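Local coordinates for protein glutathione S-transferase (Xanthomonas axonopodis pv. citri, PDB 6NV6) that binds glutathione as a theta-class transferase, probably conjugating it to electrophilic substrates, and possibly acts as a dehalogenase, at residues S12-K17 with G166-A171; D95-W100 with A141-A146; S103-V108 with T134-L139; R110-G115 with A127-A132. All coordinates share one frame; numbering follows the deposited sequence.

Contact 1. Residues S12-K17 with G166-A171; sequences SSNVRK and GSFIYA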
# COMPACT_ATOMS: atom_id res chain seq x y z
N SER A 12 -9.56 1.32 -3.22
CA SER A 12 -8.52 2.34 -3.11
C SER A 12 -7.30 1.78 -2.39
O SER A 12 -7.42 1.05 -1.40
CB SER A 12 -9.06 3.56 -2.37
OG SER A 12 -8.03 4.27 -1.69
N SER A 13 -6.12 2.13 -2.89
CA SER A 13 -4.87 1.63 -2.31
C SER A 13 -4.63 2.22 -0.92
O SER A 13 -4.06 1.55 -0.04
CB SER A 13 -3.69 1.96 -3.25
OG SER A 13 -3.66 1.09 -4.37
N ASN A 14 -5.06 3.46 -0.72
CA ASN A 14 -4.93 4.08 0.59
C ASN A 14 -5.83 3.39 1.61
O ASN A 14 -5.42 3.14 2.75
CB ASN A 14 -5.26 5.56 0.49
CG ASN A 14 -4.14 6.36 -0.13
OD1 ASN A 14 -2.98 5.95 -0.10
ND2 ASN A 14 -4.47 7.52 -0.67
N VAL A 15 -7.06 3.05 1.21
CA VAL A 15 -7.96 2.33 2.10
C VAL A 15 -7.45 0.91 2.32
O VAL A 15 -7.53 0.36 3.43
CB VAL A 15 -9.39 2.37 1.53
CG1 VAL A 15 -10.37 1.58 2.40
CG2 VAL A 15 -9.87 3.83 1.34
N ARG A 16 -6.87 0.30 1.28
CA ARG A 16 -6.26 -1.01 1.44
C ARG A 16 -5.18 -0.98 2.51
O ARG A 16 -5.08 -1.90 3.33
CB ARG A 16 -5.66 -1.48 0.12
CG ARG A 16 -6.66 -1.99 -0.89
CD ARG A 16 -5.95 -2.32 -2.21
NE ARG A 16 -6.87 -2.85 -3.20
CZ ARG A 16 -7.13 -2.28 -4.37
NH1 ARG A 16 -6.51 -1.16 -4.71
NH2 ARG A 16 -8.00 -2.85 -5.19
N LYS A 17 -4.36 0.07 2.51
CA LYS A 17 -3.34 0.25 3.54
C LYS A 17 -3.92 0.12 4.93
O LYS A 17 -3.34 -0.53 5.81
CB LYS A 17 -2.70 1.63 3.42
CG LYS A 17 -1.80 1.86 2.24
CD LYS A 17 -1.12 3.18 2.45
CE LYS A 17 -0.82 3.90 1.17
NZ LYS A 17 -0.62 5.33 1.49
N GLY A 166 3.27 -1.92 -0.31
CA GLY A 166 2.66 -3.23 -0.50
C GLY A 166 1.22 -3.16 -0.97
O GLY A 166 0.77 -4.02 -1.73
N SER A 167 0.49 -2.13 -0.54
CA SER A 167 -0.90 -2.00 -0.97
C SER A 167 -0.99 -1.48 -2.40
O SER A 167 -1.97 -1.77 -3.10
CB SER A 167 -1.67 -1.09 -0.01
OG SER A 167 -1.37 -1.38 1.34
N PHE A 168 -0.00 -0.70 -2.86
CA PHE A 168 0.02 -0.31 -4.26
C PHE A 168 0.48 -1.45 -5.15
O PHE A 168 -0.06 -1.64 -6.25
CB PHE A 168 0.95 0.89 -4.47
CG PHE A 168 0.34 2.21 -4.09
CD1 PHE A 168 -0.43 2.92 -4.99
CD2 PHE A 168 0.57 2.75 -2.83
CE1 PHE A 168 -0.98 4.15 -4.63
CE2 PHE A 168 0.02 3.97 -2.47
CZ PHE A 168 -0.76 4.67 -3.38
N ILE A 169 1.47 -2.23 -4.69
CA ILE A 169 2.14 -3.18 -5.57
C ILE A 169 1.21 -4.31 -5.98
O ILE A 169 1.50 -5.02 -6.96
CB ILE A 169 3.42 -3.72 -4.91
CG1 ILE A 169 4.52 -3.82 -5.96
CG2 ILE A 169 3.18 -5.06 -4.25
CD1 ILE A 169 5.04 -2.47 -6.41
N TYR A 170 0.10 -4.50 -5.26
CA TYR A 170 -0.96 -5.36 -5.76
C TYR A 170 -1.49 -4.84 -7.09
O TYR A 170 -1.60 -5.58 -8.08
CB TYR A 170 -2.07 -5.47 -4.72
CG TYR A 170 -3.30 -6.20 -5.24
CD1 TYR A 170 -3.23 -7.54 -5.60
CD2 TYR A 170 -4.52 -5.54 -5.38
CE1 TYR A 170 -4.32 -8.20 -6.07
CE2 TYR A 170 -5.63 -6.20 -5.86
CZ TYR A 170 -5.52 -7.54 -6.20
OH TYR A 170 -6.62 -8.21 -6.66
N ALA A 171 -1.83 -3.55 -7.15
CA ALA A 171 -2.29 -2.97 -8.40
C ALA A 171 -1.22 -3.10 -9.48
O ALA A 171 -1.52 -3.48 -10.62
CB ALA A 171 -2.67 -1.50 -8.19
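Ser13 and Phe168 meet through a CH-pi contact: Ser13 CB stands over one face of the ring, 3.8 Å from its centroid and only 14° off the normal. A second centre is Ser167, whose CB and OG lodge against Lys17; OG comes within 3.4 Å of Lys17 CG. Lys17 continues on to the ring, its CE reaching 3.7 Å from Phe168 CE2 at an oblique slant. Further along, the Arg16 chain, extended from CG to NE (chi3 178°), brings the face of its guanidinium to the edge of the Tyr170 ring, Arg16 NH2 lying 4.2 Å from Tyr170 CE2.

No hydrogen bond joins the two segments; the polar ends are positioned from elsewhere. Lys17 NZ donates to Asn14 OD1 (2.9 Å) and is also bonded to Asn69, while Ser167 OG is tied to Ile163 O. Arg16 and Tyr170 both bind Thr204, through its OG1 and its O respectively. Ser12 OG caps helix 13-25, accepting an almost straight bond from Val15 N (3.3 Å).

The contact joins the first helix of the thioredoxin-like domain to helix 163-174 of the helical domain, with helix 68-79 beside Lys17 and helix 88-118 against Phe168.

Contact 2. Residues D95-W100 with A141-A146; sequences DRWMDW and ARADAA
Trp97 and Ala143 are the residues whose CA atoms come nearest, 8.3 Å apart, on two almost antiparallel helices (170°) whose axes stay a wide 12.6 Å from each other. The pair, 88-118 and 126-146, belongs to the all-helical C-terminal domain of the glutathione transferase fold, and here the gap is filled largely by Trp97 meeting two alanines, Ala143 and Ala146. With CG anti to its carbonyl carbon (chi1 -72°), the indole reaches across and brings the far side of its six-membered ring to the opposite backbone. CH2 lies 3.6 Å from Ala143 CA, and CZ3 lies 3.9 Å from the methyl carbon Ala143 CB. One turn further on, the Ala146 methyl meets the same ring at CZ2. All these approaches are oblique to the indole.

The two tryptophans of segment 95-100 also pack on each other. An edge of Trp97 is directed at a face of Trp100, with CZ3 placed toward the rim of that ring system. Beyond the segments, Leu153 touches Trp97, and Leu165 of helix 163-174 packs on both Trp100 and Ala143, so a third helix closes one flank of the pair. Arg142 is solvent-exposed at the border, and no hydrogen bond crosses here. Its guanidinium and the Trp100 indole approach edge to edge, with Trp100 NE1 and Arg142 NH1 4.3 Å apart.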
# COMPACT_ATOMS: atom_id res chain seq x y z
N ASP A 95 10.27 3.29 7.60
CA ASP A 95 9.63 4.60 7.62
C ASP A 95 9.86 5.34 6.32
O ASP A 95 8.94 5.97 5.78
CB ASP A 95 10.17 5.41 8.80
CG ASP A 95 9.13 6.34 9.38
OD1 ASP A 95 8.02 6.44 8.80
OD2 ASP A 95 9.42 6.97 10.41
N ARG A 96 11.08 5.26 5.78
CA ARG A 96 11.42 5.99 4.56
C ARG A 96 10.63 5.49 3.36
O ARG A 96 10.39 6.26 2.41
CB ARG A 96 12.91 5.85 4.29
CG ARG A 96 13.26 4.45 3.84
CD ARG A 96 14.66 4.35 3.38
NE ARG A 96 15.56 4.34 4.52
CZ ARG A 96 16.38 3.35 4.79
NH1 ARG A 96 16.41 2.28 4.00
NH2 ARG A 96 17.18 3.42 5.84
N TRP A 97 10.21 4.22 3.36
CA TRP A 97 9.46 3.71 2.23
C TRP A 97 8.00 4.09 2.36
O TRP A 97 7.29 4.20 1.35
CB TRP A 97 9.64 2.20 2.10
CG TRP A 97 11.01 1.88 1.63
CD1 TRP A 97 12.03 1.38 2.36
CD2 TRP A 97 11.52 2.09 0.31
NE1 TRP A 97 13.16 1.25 1.58
CE2 TRP A 97 12.87 1.68 0.31
CE3 TRP A 97 10.97 2.58 -0.88
CZ2 TRP A 97 13.67 1.74 -0.82
CZ3 TRP A 97 11.77 2.65 -2.01
CH2 TRP A 97 13.11 2.22 -1.97
N MET A 98 7.55 4.34 3.59
CA MET A 98 6.21 4.90 3.77
C MET A 98 6.13 6.30 3.17
O MET A 98 5.22 6.59 2.39
CB MET A 98 5.85 4.91 5.25
CG MET A 98 5.93 3.55 5.92
SD MET A 98 5.38 3.59 7.64
CE MET A 98 3.59 3.60 7.37
N ASP A 99 7.07 7.17 3.52
CA ASP A 99 7.10 8.51 2.95
C ASP A 99 7.34 8.48 1.44
O ASP A 99 6.72 9.23 0.69
CB ASP A 99 8.18 9.34 3.62
CG ASP A 99 7.71 9.99 4.89
OD1 ASP A 99 6.48 10.12 5.09
OD2 ASP A 99 8.58 10.38 5.70
N TRP A 100 8.25 7.61 0.98
CA TRP A 100 8.58 7.55 -0.44
C TRP A 100 7.39 7.07 -1.27
O TRP A 100 7.19 7.54 -2.40
CB TRP A 100 9.79 6.64 -0.62
CG TRP A 100 10.25 6.42 -2.03
CD1 TRP A 100 11.22 7.10 -2.68
CD2 TRP A 100 9.78 5.42 -2.94
NE1 TRP A 100 11.38 6.61 -3.96
CE2 TRP A 100 10.51 5.57 -4.14
CE3 TRP A 100 8.81 4.41 -2.87
CZ2 TRP A 100 10.30 4.76 -5.25
CZ3 TRP A 100 8.60 3.60 -3.98
CH2 TRP A 100 9.34 3.79 -5.15
N ALA A 141 12.19 0.28 -9.61
CA ALA A 141 13.54 -0.28 -9.63
C ALA A 141 14.33 0.10 -8.38
O ALA A 141 15.19 -0.67 -7.94
CB ALA A 141 14.27 0.20 -10.89
N ARG A 142 14.04 1.26 -7.79
CA ARG A 142 14.71 1.64 -6.55
C ARG A 142 14.28 0.74 -5.40
O ARG A 142 15.12 0.27 -4.61
CB ARG A 142 14.42 3.11 -6.24
CG ARG A 142 15.17 4.11 -7.12
CD ARG A 142 14.54 5.50 -7.01
NE ARG A 142 14.83 6.35 -8.16
CZ ARG A 142 14.33 7.58 -8.33
NH1 ARG A 142 13.53 8.11 -7.42
NH2 ARG A 142 14.65 8.29 -9.40
N ALA A 143 12.98 0.48 -5.28
CA ALA A 143 12.52 -0.45 -4.26
C ALA A 143 13.05 -1.86 -4.53
O ALA A 143 13.43 -2.58 -3.60
CB ALA A 143 11.00 -0.43 -4.21
N ASP A 144 13.06 -2.26 -5.81
CA ASP A 144 13.63 -3.55 -6.19
C ASP A 144 15.07 -3.67 -5.73
O ASP A 144 15.51 -4.74 -5.30
CB ASP A 144 13.54 -3.75 -7.71
CG ASP A 144 14.10 -5.09 -8.16
OD1 ASP A 144 15.32 -5.18 -8.46
OD2 ASP A 144 13.34 -6.08 -8.22
N ALA A 145 15.82 -2.57 -5.81
CA ALA A 145 17.20 -2.60 -5.35
C ALA A 145 17.28 -2.74 -3.83
O ALA A 145 18.15 -3.44 -3.31
CB ALA A 145 17.92 -1.34 -5.81
N ALA A 146 16.38 -2.08 -3.10
CA ALA A 146 16.39 -2.21 -1.65
C ALA A 146 15.98 -3.61 -1.22
O ALA A 146 16.47 -4.13 -0.21
CB ALA A 146 15.48 -1.16 -1.01

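Contact 3. Residues S103-V108 with T134-L139; sequences STFAGV and TQSGEL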
# COMPACT_ATOMS: atom_id res chain seq x y z
N SER A 103 5.37 10.32 -1.36
CA SER A 103 6.02 11.48 -1.94
C SER A 103 6.42 11.26 -3.40
O SER A 103 6.48 12.23 -4.17
CB SER A 103 7.25 11.85 -1.11
OG SER A 103 8.39 11.11 -1.51
N THR A 104 6.69 10.02 -3.80
CA THR A 104 7.36 9.81 -5.08
C THR A 104 6.62 8.84 -6.00
O THR A 104 6.61 9.03 -7.21
CB THR A 104 8.79 9.31 -4.83
OG1 THR A 104 9.50 10.28 -4.05
CG2 THR A 104 9.54 9.09 -6.14
N PHE A 105 6.01 7.79 -5.45
CA PHE A 105 5.46 6.76 -6.31
C PHE A 105 3.97 6.94 -6.60
O PHE A 105 3.54 6.73 -7.74
CB PHE A 105 5.69 5.38 -5.70
CG PHE A 105 5.09 4.27 -6.50
CD1 PHE A 105 5.65 3.88 -7.70
CD2 PHE A 105 3.93 3.62 -6.06
CE1 PHE A 105 5.09 2.86 -8.45
CE2 PHE A 105 3.36 2.59 -6.81
CZ PHE A 105 3.93 2.21 -8.00
N ALA A 106 3.19 7.32 -5.60
CA ALA A 106 1.73 7.23 -5.71
C ALA A 106 1.18 8.12 -6.83
O ALA A 106 0.27 7.71 -7.56
CB ALA A 106 1.09 7.57 -4.37
N GLY A 107 1.73 9.32 -6.98
CA GLY A 107 1.18 10.25 -7.95
C GLY A 107 1.28 9.74 -9.37
O GLY A 107 0.28 9.67 -10.10
N VAL A 108 2.49 9.35 -9.80
CA VAL A 108 2.66 8.84 -11.15
C VAL A 108 1.91 7.53 -11.32
O VAL A 108 1.31 7.27 -12.37
CB VAL A 108 4.16 8.71 -11.51
CG1 VAL A 108 4.84 7.64 -10.69
CG2 VAL A 108 4.33 8.41 -13.01
N THR A 134 6.57 4.08 -17.76
CA THR A 134 8.02 4.01 -17.79
C THR A 134 8.62 4.55 -16.49
O THR A 134 9.61 4.00 -15.99
CB THR A 134 8.55 4.77 -19.00
OG1 THR A 134 8.21 4.07 -20.20
CG2 THR A 134 10.07 4.93 -18.92
N GLN A 135 8.04 5.60 -15.94
CA GLN A 135 8.60 6.18 -14.72
C GLN A 135 8.21 5.37 -13.49
O GLN A 135 9.03 5.17 -12.58
CB GLN A 135 8.16 7.63 -14.56
CG GLN A 135 9.00 8.36 -13.55
CD GLN A 135 8.40 9.66 -13.14
OE1 GLN A 135 8.60 10.12 -12.02
NE2 GLN A 135 7.64 10.28 -14.05
N SER A 136 6.95 4.93 -13.42
CA SER A 136 6.56 3.94 -12.42
C SER A 136 7.60 2.84 -12.32
O SER A 136 8.13 2.54 -11.24
CB SER A 136 5.19 3.36 -12.79
OG SER A 136 4.15 4.29 -12.54
N GLY A 137 7.96 2.28 -13.49
CA GLY A 137 8.90 1.17 -13.53
C GLY A 137 10.26 1.52 -12.96
O GLY A 137 10.84 0.76 -12.18
N GLU A 138 10.81 2.67 -13.36
CA GLU A 138 12.16 2.99 -12.90
C GLU A 138 12.16 3.48 -11.46
O GLU A 138 13.16 3.32 -10.75
CB GLU A 138 12.83 4.02 -13.80
CG GLU A 138 13.30 3.47 -15.18
CD GLU A 138 13.80 2.00 -15.15
OE1 GLU A 138 14.89 1.76 -14.58
OE2 GLU A 138 13.13 1.10 -15.71
N LEU A 139 11.05 4.05 -10.99
CA LEU A 139 10.90 4.29 -9.56
C LEU A 139 10.89 2.97 -8.80
O LEU A 139 11.63 2.80 -7.83
CB LEU A 139 9.63 5.08 -9.29
CG LEU A 139 9.69 6.57 -9.67
CD1 LEU A 139 8.33 7.25 -9.51
CD2 LEU A 139 10.77 7.27 -8.88
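Thr104 turns its two branches to different tasks: OG1 is hydrogen-bonded to Ser103 OG at 2.9 Å within its own helix, while CG2 faces Leu139 on the helix opposite. The methyl branch lies anti to the backbone N, and this carries it to Leu139 CD2, 3.5 Å away. The other leucine branch, CD1, rests close to the carbonyl Thr104 O and reaches Val108 CG1 at 3.7 Å. Leu139 therefore sits in the angle between Thr104 and Val108, one turn apart on helix 88-118.

Val108 spreads in turn over two further residues of the second helix. CG1 also approaches Ser136 OG (3.9 Å), and CG2 lies equally far from the amide nitrogen Gln135 NE2. Ser136 OG is hydrogen-bonded to Ala132 O in its own helix, and it meets the valine by packing alone. Phe105 presents the edge of its ring to Ser136 O and Leu139 CB, while Phe109 meets it ring to ring and Leu165 of helix 163-174 adds a further apolar neighbour.

Segment 103-108 is irregular, with a wider pi-type turn at 103-105 and a kink after it. The axes approach to 9.7 Å at 153°, so this is close antiparallel packing of two long neighbouring helices, as found in the helical C-terminal domain of glutathione transferases.

Contact 4. Residues R110-G115 with A127-A132; sequences RDLFWG and ARIAAA
Asp111 faces Arg128 across an antiparallel but strongly inclined helix pair (134°, axes 8.6 Å apart) in the C-terminal helical domain of this transferase, near the connection from helix 88-118 to helix 126-146. The charged contact is a long salt bridge, Asp111 OD2 to Arg128 NH2 at 3.6 Å. Asp111 OD2 stands over the centre of the Arg128 guanidinium face, with the carboxylate and guanidinium planes 88° apart, so no N-H points at the oxygen and the attraction is one of charge alone. A bend at chi3 (97°) of Arg128 folds the head group over the aspartate. The arginine is solvent-exposed, and water would probably screen the charges.

Apolar packing lies deeper. Leu112 CB touches Ala132 CB at 3.7 Å, at the point where the backbones run nearest, and Leu112 CD1 reaches Ile129 CG2 at 3.8 Å. Leu133 and Met175 also touch Leu112.

Side chain against backbone is the third kind. Gly115 has no side chain, and Ile129 comes right up to its main chain. CG1, anti to the carbonyl carbon, carries the terminal methyl there: Ile129 CD1 lies 3.6 Å from Gly115 CA and 3.4 Å from Gly115 O.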
# COMPACT_ATOMS: atom_id res chain seq x y z
N ARG A 110 -0.85 6.43 -9.65
CA ARG A 110 -2.29 6.67 -9.75
C ARG A 110 -2.65 7.18 -11.14
O ARG A 110 -3.73 6.87 -11.66
CB ARG A 110 -2.74 7.65 -8.67
N ASP A 111 -1.73 7.92 -11.77
CA ASP A 111 -1.94 8.38 -13.13
C ASP A 111 -1.91 7.22 -14.11
O ASP A 111 -2.81 7.08 -14.95
CB ASP A 111 -0.89 9.43 -13.49
CG ASP A 111 -1.44 10.53 -14.36
OD1 ASP A 111 -2.47 11.13 -13.97
OD2 ASP A 111 -0.83 10.80 -15.42
N LEU A 112 -0.87 6.38 -14.03
CA LEU A 112 -0.82 5.17 -14.84
C LEU A 112 -2.09 4.36 -14.65
O LEU A 112 -2.74 3.96 -15.61
CB LEU A 112 0.40 4.33 -14.48
CG LEU A 112 0.45 3.00 -15.24
CD1 LEU A 112 0.69 3.23 -16.72
CD2 LEU A 112 1.49 2.07 -14.66
N PHE A 113 -2.46 4.12 -13.40
CA PHE A 113 -3.60 3.25 -13.13
C PHE A 113 -4.90 3.84 -13.66
O PHE A 113 -5.79 3.09 -14.06
CB PHE A 113 -3.71 2.97 -11.64
CG PHE A 113 -4.82 2.04 -11.29
CD1 PHE A 113 -6.10 2.53 -11.03
CD2 PHE A 113 -4.61 0.67 -11.28
CE1 PHE A 113 -7.15 1.67 -10.74
CE2 PHE A 113 -5.66 -0.21 -10.97
CZ PHE A 113 -6.93 0.29 -10.70
N TRP A 114 -5.04 5.17 -13.67
CA TRP A 114 -6.29 5.74 -14.15
C TRP A 114 -6.43 5.54 -15.65
O TRP A 114 -7.46 5.02 -16.13
CB TRP A 114 -6.39 7.22 -13.78
CG TRP A 114 -7.30 7.45 -12.58
CD1 TRP A 114 -6.92 7.49 -11.26
CD2 TRP A 114 -8.72 7.64 -12.60
NE1 TRP A 114 -8.02 7.70 -10.46
CE2 TRP A 114 -9.14 7.79 -11.25
CE3 TRP A 114 -9.69 7.70 -13.61
CZ2 TRP A 114 -10.48 8.00 -10.90
CZ3 TRP A 114 -11.03 7.90 -13.26
CH2 TRP A 114 -11.41 8.05 -11.92
N GLY A 115 -5.41 5.91 -16.41
CA GLY A 115 -5.42 5.73 -17.85
C GLY A 115 -5.70 4.33 -18.37
O GLY A 115 -6.09 4.17 -19.53
N ALA A 127 0.72 8.78 -24.80
CA ALA A 127 2.07 9.26 -24.49
C ALA A 127 2.26 9.46 -23.00
O ALA A 127 3.32 9.15 -22.45
CB ALA A 127 2.34 10.56 -25.24
N ARG A 128 1.22 9.95 -22.32
CA ARG A 128 1.28 10.20 -20.89
C ARG A 128 1.27 8.89 -20.10
O ARG A 128 2.11 8.69 -19.21
CB ARG A 128 0.11 11.09 -20.48
CG ARG A 128 0.16 11.55 -19.04
CD ARG A 128 -0.64 12.82 -18.87
NE ARG A 128 -1.99 12.56 -18.39
CZ ARG A 128 -2.53 13.18 -17.35
NH1 ARG A 128 -3.81 12.98 -17.06
NH2 ARG A 128 -1.82 14.06 -16.66
N ILE A 129 0.32 8.00 -20.39
CA ILE A 129 0.32 6.66 -19.80
C ILE A 129 1.69 6.02 -19.99
O ILE A 129 2.36 5.63 -19.02
CB ILE A 129 -0.79 5.79 -20.42
CG1 ILE A 129 -2.15 6.18 -19.86
CG2 ILE A 129 -0.53 4.32 -20.18
CD1 ILE A 129 -3.30 5.72 -20.73
N ALA A 130 2.13 5.93 -21.24
CA ALA A 130 3.45 5.44 -21.61
C ALA A 130 4.55 6.03 -20.73
O ALA A 130 5.49 5.32 -20.35
CB ALA A 130 3.74 5.76 -23.07
N ALA A 131 4.44 7.32 -20.40
CA ALA A 131 5.44 7.96 -19.57
C ALA A 131 5.25 7.60 -18.10
O ALA A 131 6.22 7.36 -17.38
CB ALA A 131 5.41 9.48 -19.76
N ALA A 132 4.00 7.54 -17.65
CA ALA A 132 3.72 7.04 -16.32
C ALA A 132 4.25 5.62 -16.16
O ALA A 132 4.98 5.32 -15.20
CB ALA A 132 2.22 7.10 -16.03

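How the contacts relate
Contacts 2, 3 and 4 are successive levels of one antiparallel pair, helices 88-118 and 126-146. Neighbouring centres lie 11 Å (2 to 3) and 10 Å (3 to 4) apart, and contacts 2 and 4 stand 21 Å from each other without touching. Along the chain they nest: contact 4 lies nearest the turn, inside contact 3, which is inside contact 2, and contact 1 encloses them all. Contact 1 is the interdomain one, nearest the chain centre, setting the thioredoxin-like domain on helix 163-174. Phe168 leads on to contact 3 through Ala106 and Phe105, and Ala171 touches Phe113 of contact 4, so the domain junction packs directly against the helical pair.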